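Local coordinates for PbSGBP-B lipoprotein (Prevotella bryantii B14, PDB 6D2Y) that probably binds polysaccharide at the cell surface as a lipoprotein of a polysaccharide utilization locus, and carries a bound magnesium ion, at residues 38-44 and 65-71; 105-110 and 205-209; 150-156 and 183-189. All blocks are in the same frame, centred on the assembly; numbering follows the deposited sequence.

Interaction 1 of 3, residues 38-44 and 65-71; sequences PTVYYIR and CLVGDNL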
# COMPACT_ATOMS: atom_id res chain seq x y z
N PRO A 38 8.36 -8.94 -48.37
CA PRO A 38 8.95 -9.71 -47.27
C PRO A 38 7.93 -10.64 -46.62
O PRO A 38 6.76 -10.28 -46.44
CB PRO A 38 9.43 -8.64 -46.29
CG PRO A 38 8.54 -7.47 -46.56
CD PRO A 38 8.24 -7.51 -48.04
N THR A 39 8.39 -11.84 -46.27
CA THR A 39 7.59 -12.83 -45.57
C THR A 39 8.30 -13.24 -44.29
O THR A 39 9.52 -13.11 -44.17
CB THR A 39 7.33 -14.06 -46.45
OG1 THR A 39 8.53 -14.84 -46.55
CG2 THR A 39 6.88 -13.65 -47.84
N VAL A 40 7.54 -13.73 -43.32
CA VAL A 40 8.08 -14.22 -42.06
C VAL A 40 7.53 -15.62 -41.80
O VAL A 40 6.32 -15.80 -41.66
CB VAL A 40 7.74 -13.30 -40.88
CG1 VAL A 40 7.97 -14.03 -39.56
CG2 VAL A 40 8.60 -12.08 -40.92
N TYR A 41 8.43 -16.60 -41.74
CA TYR A 41 8.01 -17.96 -41.45
C TYR A 41 7.76 -18.16 -39.96
O TYR A 41 6.78 -18.80 -39.58
CB TYR A 41 9.06 -18.95 -41.97
CG TYR A 41 9.38 -18.81 -43.45
CD1 TYR A 41 10.52 -19.39 -43.98
CD2 TYR A 41 8.53 -18.12 -44.31
CE1 TYR A 41 10.82 -19.28 -45.32
CE2 TYR A 41 8.83 -18.00 -45.66
CZ TYR A 41 9.97 -18.58 -46.16
OH TYR A 41 10.27 -18.46 -47.49
N TYR A 42 8.63 -17.61 -39.12
CA TYR A 42 8.43 -17.63 -37.68
C TYR A 42 9.41 -16.64 -37.05
O TYR A 42 10.27 -16.08 -37.72
CB TYR A 42 8.62 -19.03 -37.09
CG TYR A 42 9.97 -19.66 -37.33
CD1 TYR A 42 11.03 -19.44 -36.46
CD2 TYR A 42 10.19 -20.50 -38.42
CE1 TYR A 42 12.27 -20.02 -36.67
CE2 TYR A 42 11.42 -21.09 -38.63
CZ TYR A 42 12.46 -20.84 -37.76
OH TYR A 42 13.69 -21.42 -37.97
N ILE A 43 9.24 -16.43 -35.74
CA ILE A 43 10.09 -15.54 -34.96
C ILE A 43 10.71 -16.34 -33.83
O ILE A 43 10.00 -17.02 -33.08
CB ILE A 43 9.31 -14.34 -34.41
CG1 ILE A 43 8.56 -13.63 -35.53
CG2 ILE A 43 10.24 -13.39 -33.67
CD1 ILE A 43 8.23 -12.19 -35.23
N ARG A 44 12.03 -16.26 -33.70
CA ARG A 44 12.79 -16.98 -32.69
C ARG A 44 13.58 -15.99 -31.83
O ARG A 44 13.83 -14.85 -32.24
CB ARG A 44 13.75 -17.98 -33.34
CG ARG A 44 15.07 -17.39 -33.79
CD ARG A 44 15.87 -18.37 -34.64
NE ARG A 44 17.03 -17.74 -35.26
CZ ARG A 44 17.55 -18.10 -36.43
NH1 ARG A 44 17.01 -19.10 -37.11
NH2 ARG A 44 18.61 -17.46 -36.91
N CYS A 65 14.37 -12.32 -33.41
CA CYS A 65 14.95 -12.57 -34.72
C CYS A 65 13.88 -13.11 -35.65
O CYS A 65 13.28 -14.16 -35.37
CB CYS A 65 16.12 -13.55 -34.64
SG CYS A 65 16.84 -13.94 -36.25
N LEU A 66 13.64 -12.40 -36.75
CA LEU A 66 12.67 -12.84 -37.75
C LEU A 66 13.30 -13.88 -38.67
O LEU A 66 14.48 -13.79 -39.02
CB LEU A 66 12.19 -11.64 -38.57
CG LEU A 66 11.07 -10.73 -38.03
CD1 LEU A 66 11.31 -10.29 -36.60
CD2 LEU A 66 10.93 -9.52 -38.92
N VAL A 67 12.50 -14.87 -39.05
CA VAL A 67 12.96 -15.93 -39.94
C VAL A 67 12.00 -15.96 -41.13
O VAL A 67 10.91 -16.53 -41.04
CB VAL A 67 13.04 -17.29 -39.24
CG1 VAL A 67 13.32 -18.40 -40.25
CG2 VAL A 67 14.12 -17.27 -38.17
N GLY A 68 12.41 -15.34 -42.23
CA GLY A 68 11.61 -15.29 -43.44
C GLY A 68 12.51 -15.10 -44.64
O GLY A 68 13.71 -15.37 -44.55
N ASP A 69 11.96 -14.67 -45.78
CA ASP A 69 12.76 -14.40 -46.97
C ASP A 69 12.47 -13.00 -47.48
O ASP A 69 11.44 -12.40 -47.16
CB ASP A 69 12.49 -15.42 -48.10
CG ASP A 69 12.84 -16.86 -47.71
OD1 ASP A 69 12.84 -17.73 -48.61
OD2 ASP A 69 13.10 -17.15 -46.53
N ASN A 70 13.40 -12.48 -48.29
CA ASN A 70 13.35 -11.10 -48.80
C ASN A 70 13.18 -10.10 -47.68
O ASN A 70 12.49 -9.08 -47.82
CB ASN A 70 12.25 -10.94 -49.85
CG ASN A 70 12.48 -11.79 -51.08
OD1 ASN A 70 13.60 -12.23 -51.34
ND2 ASN A 70 11.43 -12.02 -51.85
N LEU A 71 13.84 -10.37 -46.55
CA LEU A 71 13.70 -9.51 -45.38
C LEU A 71 14.39 -8.17 -45.55
O LEU A 71 14.12 -7.25 -44.77
CB LEU A 71 14.25 -10.23 -44.14
CG LEU A 71 13.41 -11.41 -43.64
CD1 LEU A 71 13.87 -11.86 -42.27
CD2 LEU A 71 11.93 -11.05 -43.61

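Interaction 2 of 3, residues 105-110 and 205-209; sequences PSVVTD and DKYGS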
# COMPACT_ATOMS: atom_id res chain seq x y z
N PRO A 105 2.24 0.81 -26.21
CA PRO A 105 1.43 1.26 -27.36
C PRO A 105 0.12 1.89 -26.91
O PRO A 105 -0.55 1.40 -26.01
CB PRO A 105 1.19 -0.03 -28.14
CG PRO A 105 1.28 -1.12 -27.11
CD PRO A 105 2.32 -0.65 -26.13
N SER A 106 -0.24 3.00 -27.57
CA SER A 106 -1.49 3.69 -27.24
C SER A 106 -2.69 3.02 -27.90
O SER A 106 -3.76 2.92 -27.30
CB SER A 106 -1.41 5.16 -27.65
OG SER A 106 -0.61 5.89 -26.74
N VAL A 107 -2.54 2.56 -29.15
CA VAL A 107 -3.54 1.76 -29.84
C VAL A 107 -2.89 0.41 -30.14
O VAL A 107 -1.89 0.34 -30.86
CB VAL A 107 -4.06 2.45 -31.10
CG1 VAL A 107 -2.92 2.98 -31.94
CG2 VAL A 107 -4.93 1.48 -31.92
N VAL A 108 -3.43 -0.65 -29.54
CA VAL A 108 -2.85 -1.99 -29.66
C VAL A 108 -3.65 -2.78 -30.68
O VAL A 108 -4.89 -2.84 -30.62
CB VAL A 108 -2.82 -2.70 -28.29
CG1 VAL A 108 -4.19 -2.67 -27.62
CG2 VAL A 108 -2.33 -4.14 -28.43
N THR A 109 -2.95 -3.38 -31.64
CA THR A 109 -3.58 -4.22 -32.64
C THR A 109 -3.00 -5.62 -32.68
O THR A 109 -3.48 -6.45 -33.47
CB THR A 109 -3.49 -3.58 -34.03
OG1 THR A 109 -2.13 -3.18 -34.29
CG2 THR A 109 -4.40 -2.37 -34.12
N ASP A 110 -1.99 -5.92 -31.86
CA ASP A 110 -1.33 -7.22 -31.83
C ASP A 110 -0.84 -7.61 -33.22
O ASP A 110 -1.07 -8.72 -33.71
CB ASP A 110 -2.26 -8.29 -31.25
CG ASP A 110 -2.45 -8.15 -29.75
OD1 ASP A 110 -1.65 -7.44 -29.10
OD2 ASP A 110 -3.41 -8.75 -29.22
N ASP A 205 -7.37 -6.05 -17.29
CA ASP A 205 -7.30 -5.40 -18.59
C ASP A 205 -6.80 -6.43 -19.60
O ASP A 205 -6.87 -7.63 -19.36
CB ASP A 205 -6.42 -4.13 -18.51
CG ASP A 205 -4.98 -4.43 -18.13
OD1 ASP A 205 -4.61 -5.61 -17.97
OD2 ASP A 205 -4.20 -3.46 -17.99
N LYS A 206 -6.28 -5.95 -20.73
CA LYS A 206 -5.85 -6.85 -21.80
C LYS A 206 -4.70 -7.75 -21.35
O LYS A 206 -4.58 -8.88 -21.84
CB LYS A 206 -5.43 -6.04 -23.03
CG LYS A 206 -5.28 -6.87 -24.29
CD LYS A 206 -4.60 -6.07 -25.40
CE LYS A 206 -4.47 -6.89 -26.67
NZ LYS A 206 -3.13 -7.53 -26.75
N TYR A 207 -3.87 -7.28 -20.42
CA TYR A 207 -2.63 -7.96 -20.09
C TYR A 207 -2.71 -8.82 -18.84
O TYR A 207 -1.70 -9.39 -18.43
CB TYR A 207 -1.51 -6.93 -19.95
CG TYR A 207 -1.40 -6.02 -21.15
CD1 TYR A 207 -1.04 -6.53 -22.40
CD2 TYR A 207 -1.66 -4.66 -21.05
CE1 TYR A 207 -0.94 -5.71 -23.50
CE2 TYR A 207 -1.57 -3.83 -22.16
CZ TYR A 207 -1.21 -4.36 -23.38
OH TYR A 207 -1.11 -3.55 -24.49
N GLY A 208 -3.89 -8.93 -18.22
CA GLY A 208 -4.04 -9.84 -17.10
C GLY A 208 -4.91 -9.33 -15.96
O GLY A 208 -5.41 -8.20 -16.00
N SER A 209 -5.10 -10.17 -14.95
CA SER A 209 -5.90 -9.85 -13.77
C SER A 209 -5.01 -9.93 -12.53
O SER A 209 -4.17 -10.82 -12.41
CB SER A 209 -7.08 -10.82 -13.61
OG SER A 209 -8.16 -10.46 -14.45

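Interaction 3 of 3, residues 150-156 and 183-189; sequences TITGDYF and EKTKITF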
# COMPACT_ATOMS: atom_id res chain seq x y z
N THR A 150 -10.06 6.89 -5.59
CA THR A 150 -8.92 6.71 -6.48
C THR A 150 -8.14 5.47 -6.07
O THR A 150 -7.87 5.28 -4.88
CB THR A 150 -8.01 7.94 -6.47
OG1 THR A 150 -7.46 8.12 -5.16
CG2 THR A 150 -8.78 9.19 -6.88
N ILE A 151 -7.79 4.64 -7.04
CA ILE A 151 -6.98 3.45 -6.82
C ILE A 151 -5.63 3.69 -7.47
O ILE A 151 -5.55 3.96 -8.68
CB ILE A 151 -7.66 2.19 -7.39
CG1 ILE A 151 -8.71 1.67 -6.42
CG2 ILE A 151 -6.63 1.10 -7.66
CD1 ILE A 151 -9.67 0.68 -7.04
N THR A 152 -4.57 3.62 -6.67
CA THR A 152 -3.22 3.91 -7.13
C THR A 152 -2.46 2.63 -7.41
O THR A 152 -2.58 1.65 -6.67
CB THR A 152 -2.46 4.76 -6.10
OG1 THR A 152 -3.29 5.84 -5.67
CG2 THR A 152 -1.18 5.31 -6.70
N GLY A 153 -1.68 2.63 -8.48
CA GLY A 153 -0.87 1.49 -8.84
C GLY A 153 -0.03 1.73 -10.08
O GLY A 153 0.66 2.75 -10.17
N ASP A 154 -0.07 0.80 -11.03
CA ASP A 154 0.70 0.94 -12.25
C ASP A 154 0.10 0.03 -13.32
O ASP A 154 -0.60 -0.93 -13.02
CB ASP A 154 2.18 0.60 -12.03
CG ASP A 154 3.09 1.26 -13.04
OD1 ASP A 154 2.59 1.68 -14.11
OD2 ASP A 154 4.31 1.37 -12.78
N TYR A 155 0.40 0.37 -14.58
CA TYR A 155 -0.03 -0.41 -15.74
C TYR A 155 -1.55 -0.54 -15.80
O TYR A 155 -2.09 -1.60 -16.10
CB TYR A 155 0.64 -1.78 -15.76
CG TYR A 155 2.15 -1.70 -15.78
CD1 TYR A 155 2.91 -2.07 -14.68
CD2 TYR A 155 2.82 -1.23 -16.91
CE1 TYR A 155 4.29 -1.98 -14.70
CE2 TYR A 155 4.20 -1.14 -16.94
CZ TYR A 155 4.93 -1.52 -15.83
OH TYR A 155 6.30 -1.43 -15.86
N PHE A 156 -2.25 0.56 -15.52
CA PHE A 156 -3.69 0.66 -15.74
C PHE A 156 -3.89 1.19 -17.15
O PHE A 156 -3.96 2.40 -17.38
CB PHE A 156 -4.35 1.56 -14.70
CG PHE A 156 -4.22 1.08 -13.29
CD1 PHE A 156 -4.24 -0.27 -13.00
CD2 PHE A 156 -4.07 1.98 -12.25
CE1 PHE A 156 -4.11 -0.72 -11.69
CE2 PHE A 156 -3.94 1.55 -10.95
CZ PHE A 156 -3.97 0.19 -10.67
N GLU A 183 -5.81 6.68 -15.67
CA GLU A 183 -4.42 6.95 -16.02
C GLU A 183 -3.59 5.69 -15.77
O GLU A 183 -4.06 4.71 -15.20
CB GLU A 183 -3.87 8.12 -15.20
CG GLU A 183 -4.71 9.38 -15.26
CD GLU A 183 -4.29 10.41 -14.23
OE1 GLU A 183 -3.16 10.30 -13.70
OE2 GLU A 183 -5.09 11.32 -13.94
N LYS A 184 -2.34 5.74 -16.22
CA LYS A 184 -1.47 4.58 -16.08
C LYS A 184 -1.29 4.19 -14.62
O LYS A 184 -1.21 3.00 -14.29
CB LYS A 184 -0.11 4.86 -16.74
CG LYS A 184 0.89 3.72 -16.60
CD LYS A 184 2.11 3.95 -17.49
CE LYS A 184 3.15 2.86 -17.26
NZ LYS A 184 3.74 2.93 -15.90
N THR A 185 -1.24 5.18 -13.72
CA THR A 185 -0.99 4.91 -12.31
C THR A 185 -2.22 5.06 -11.42
O THR A 185 -2.19 4.58 -10.28
CB THR A 185 0.10 5.85 -11.77
OG1 THR A 185 -0.16 7.19 -12.19
CG2 THR A 185 1.47 5.42 -12.27
N LYS A 186 -3.28 5.71 -11.89
CA LYS A 186 -4.43 6.00 -11.04
C LYS A 186 -5.72 5.76 -11.79
O LYS A 186 -5.86 6.15 -12.96
CB LYS A 186 -4.39 7.44 -10.51
CG LYS A 186 -3.12 7.79 -9.74
CD LYS A 186 -3.36 8.89 -8.72
CE LYS A 186 -2.16 9.07 -7.80
NZ LYS A 186 -2.39 8.51 -6.43
N ILE A 187 -6.67 5.11 -11.12
CA ILE A 187 -8.04 4.94 -11.60
C ILE A 187 -8.95 5.71 -10.66
O ILE A 187 -8.86 5.55 -9.44
CB ILE A 187 -8.44 3.46 -11.65
CG1 ILE A 187 -7.53 2.67 -12.59
CG2 ILE A 187 -9.90 3.32 -12.06
CD1 ILE A 187 -7.70 1.17 -12.48
N THR A 188 -9.84 6.53 -11.22
CA THR A 188 -10.74 7.36 -10.43
C THR A 188 -12.18 6.99 -10.77
O THR A 188 -12.55 6.94 -11.95
CB THR A 188 -10.50 8.84 -10.70
OG1 THR A 188 -9.11 9.14 -10.50
CG2 THR A 188 -11.32 9.69 -9.75
N PHE A 189 -12.99 6.75 -9.74
CA PHE A 189 -14.39 6.40 -9.95
C PHE A 189 -15.23 6.92 -8.80
O PHE A 189 -14.72 7.23 -7.72
CB PHE A 189 -14.58 4.88 -10.11
CG PHE A 189 -14.33 4.09 -8.84
CD1 PHE A 189 -13.05 3.74 -8.47
CD2 PHE A 189 -15.39 3.70 -8.04
CE1 PHE A 189 -12.82 3.01 -7.32
CE2 PHE A 189 -15.17 2.97 -6.88
CZ PHE A 189 -13.88 2.62 -6.52

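Interaction 1 of 3, residues 38-44 and 65-71
Tyr41 and Tyr42 both face Val67 across an antiparallel strand pair, a classic beta bulge at the edge of a three-stranded sheet, and the contact shows how a strand pair interrupted by one bulge still keeps a close-packed face and a looser, more polar one. Val67 O is gripped twice, by Tyr41 N at 2.6 Å and by Tyr42 N at 3.2 Å. Beyond the bulge the pairing is regular: Arg44 and Cys65 exchange two backbone bonds, and Val67 N returns one to Tyr42 O.

The tight side is the buried one. Ile43 and Leu66 lie side by side and touch through their CD1 methyls at 3.9 Å, while Val40 CG2 meets Leu66 CD2 nearby. Met112 and Met114 of strand 111-116 and Tyr124 of strand 121-129 close over this layer, so the opposing sheet completes the sandwich core.

The other face is more exposed. There the Tyr42 ring lies flat over Val67, whose CB stands 3.9 Å from the ring centroid in a CH-pi contact. With Tyr42 CG held between the backbone N and the carbonyl carbon (chi1 59°), the ring swings back across the neighbouring strand. The Arg44 guanidinium presents a face to Val67 CG2, its NH1 3.6 Å from that methyl. Around the bulge, Tyr41 reaches toward the Asp69 carboxylate and lays one ring face over the backbone of Gly68, with Gly68 CA 4.2 Å from the ring centroid.

Interaction 2 of 3, residues 105-110 and 205-209
Lys206 reaches from a tight turn to Asp110, joining the hairpin between strands 200-205 and 208-215 to the loop that precedes strand 111-116. The hairpin closes as a type I beta turn from Asp205 to Gly208, reinforced by an Asx turn, and the contact illustrates how side chains of a hairpin turn and a loop can meet where two successive beta domains adjoin.

The ionic part is a bidentate salt bridge. Lys206 NZ stands 2.8 Å from Asp110 OD1 and 2.8 Å from Asp110 OD2, and each oxygen offers its syn lone pair, so the ammonium sits in the fork of the carboxylate. The two side chains arrive from opposite directions. Lys206 is extended as far as CE, and a bend at its last torsion (chi4 -96°) turns the amine into that fork. Two bonds to one ammonium should restrict rotation of the carboxylate, and the pairing probably favours the charged form of both groups.

Van der Waals contacts lie beside the bridge. Val108 crosses the lysine chain at a slant, its CG1 near CD and its CG2 3.9 Å from Lys206 CE. Tyr207 brings its hydroxyl to the same valine, with OH 4.2 Å from Val108 CG2, and comes equally loosely to the Pro105 ring at CG.

Hydrogen bonds set the surroundings. Tyr207 OH bonds to Tyr159 OH, and the latter hydroxyl also bonds to Pro105 O, adding an indirect polar connection between the two segments. Asn80 OD1 receives the backbone N of both Thr109 and Asp110, fixing the backbone at the residue that carries the acid. Within the turn itself, Tyr207 N meets Asp205 OD1 at 3.1 Å from above the carboxylate plane.

Interaction 3 of 3, residues 150-156 and 183-189
Glu183 and Lys184 bring their backbone up to Phe156, where the strand pair opens into loop. Glu183 O lies at the edge of the Phe156 ring. Lys184 does more. Its carbonyl O accepts from Phe156 N at 2.9 Å, while its long side chain runs alongside Asp154 and Tyr155. A turn at the last torsion (chi4 -67°) brings NZ to Asp154 OD1 in a salt bridge, modelled unusually short and of doubtful exact length, and over one face of the Tyr155 ring, 4.5 Å from the ring centroid, as a cation-pi contact. The same Asp154 OD1 accepts Tyr155 N at 2.6 Å and stands over that same ring, so acid, ammonium and aromatic form one cluster in which the ammonium probably offsets the charge of the acid.

Thr185 continues the backbone pairing: its O takes Gly153 N at 2.7 Å. Lys186 then lies beside Thr152, and its NZ donates to Thr152 OG1 at 2.9 Å on the more exposed face of the sheet.

Ile187 turns to the buried face. It exchanges two backbone hydrogen bonds with Ile151. Its side chain and that of Phe156 cross at about a right angle, and Ile187 CD1 lies over one face of the Phe156 ring, 3.7 Å from its centroid, in a CH-pi contact. Asp154 O lies over the opposite face, so the ring is held between isoleucine and backbone.

Thr188 sets its OG1 against Thr150 CG2, and Phe189 closes the series by meeting Ile151 CD1 through CE1, 3.9 Å away. Side chains that alternate between a polar and an apolar face on the antiparallel neighbours 148-154 and 186-190 are in keeping with one sheet of the immunoglobulin-like beta sandwich of an IPT/TIG domain.

In the fold
The three contacts follow the long axis of an elongated chain whose regular structure is nearly all strand. Interaction 1 closes first, pairing strands 39-45 and 63-69 in the N-terminal sandwich. Interaction 2 comes next in space, its centre about 24 Å from that of interaction 1, and ties the loop after strand 95-99 to the hairpin of the following domain. Interaction 3 has its centre about 16 Å from that of interaction 2, is nested in sequence inside the span that interaction 2 closes, and touches it where Asp205 approaches Tyr155. Interactions 1 and 3 therefore each pair two neighbouring strands of one sheet within a domain, whereas interaction 2 joins consecutive domains; all three lie away from the magnesium site.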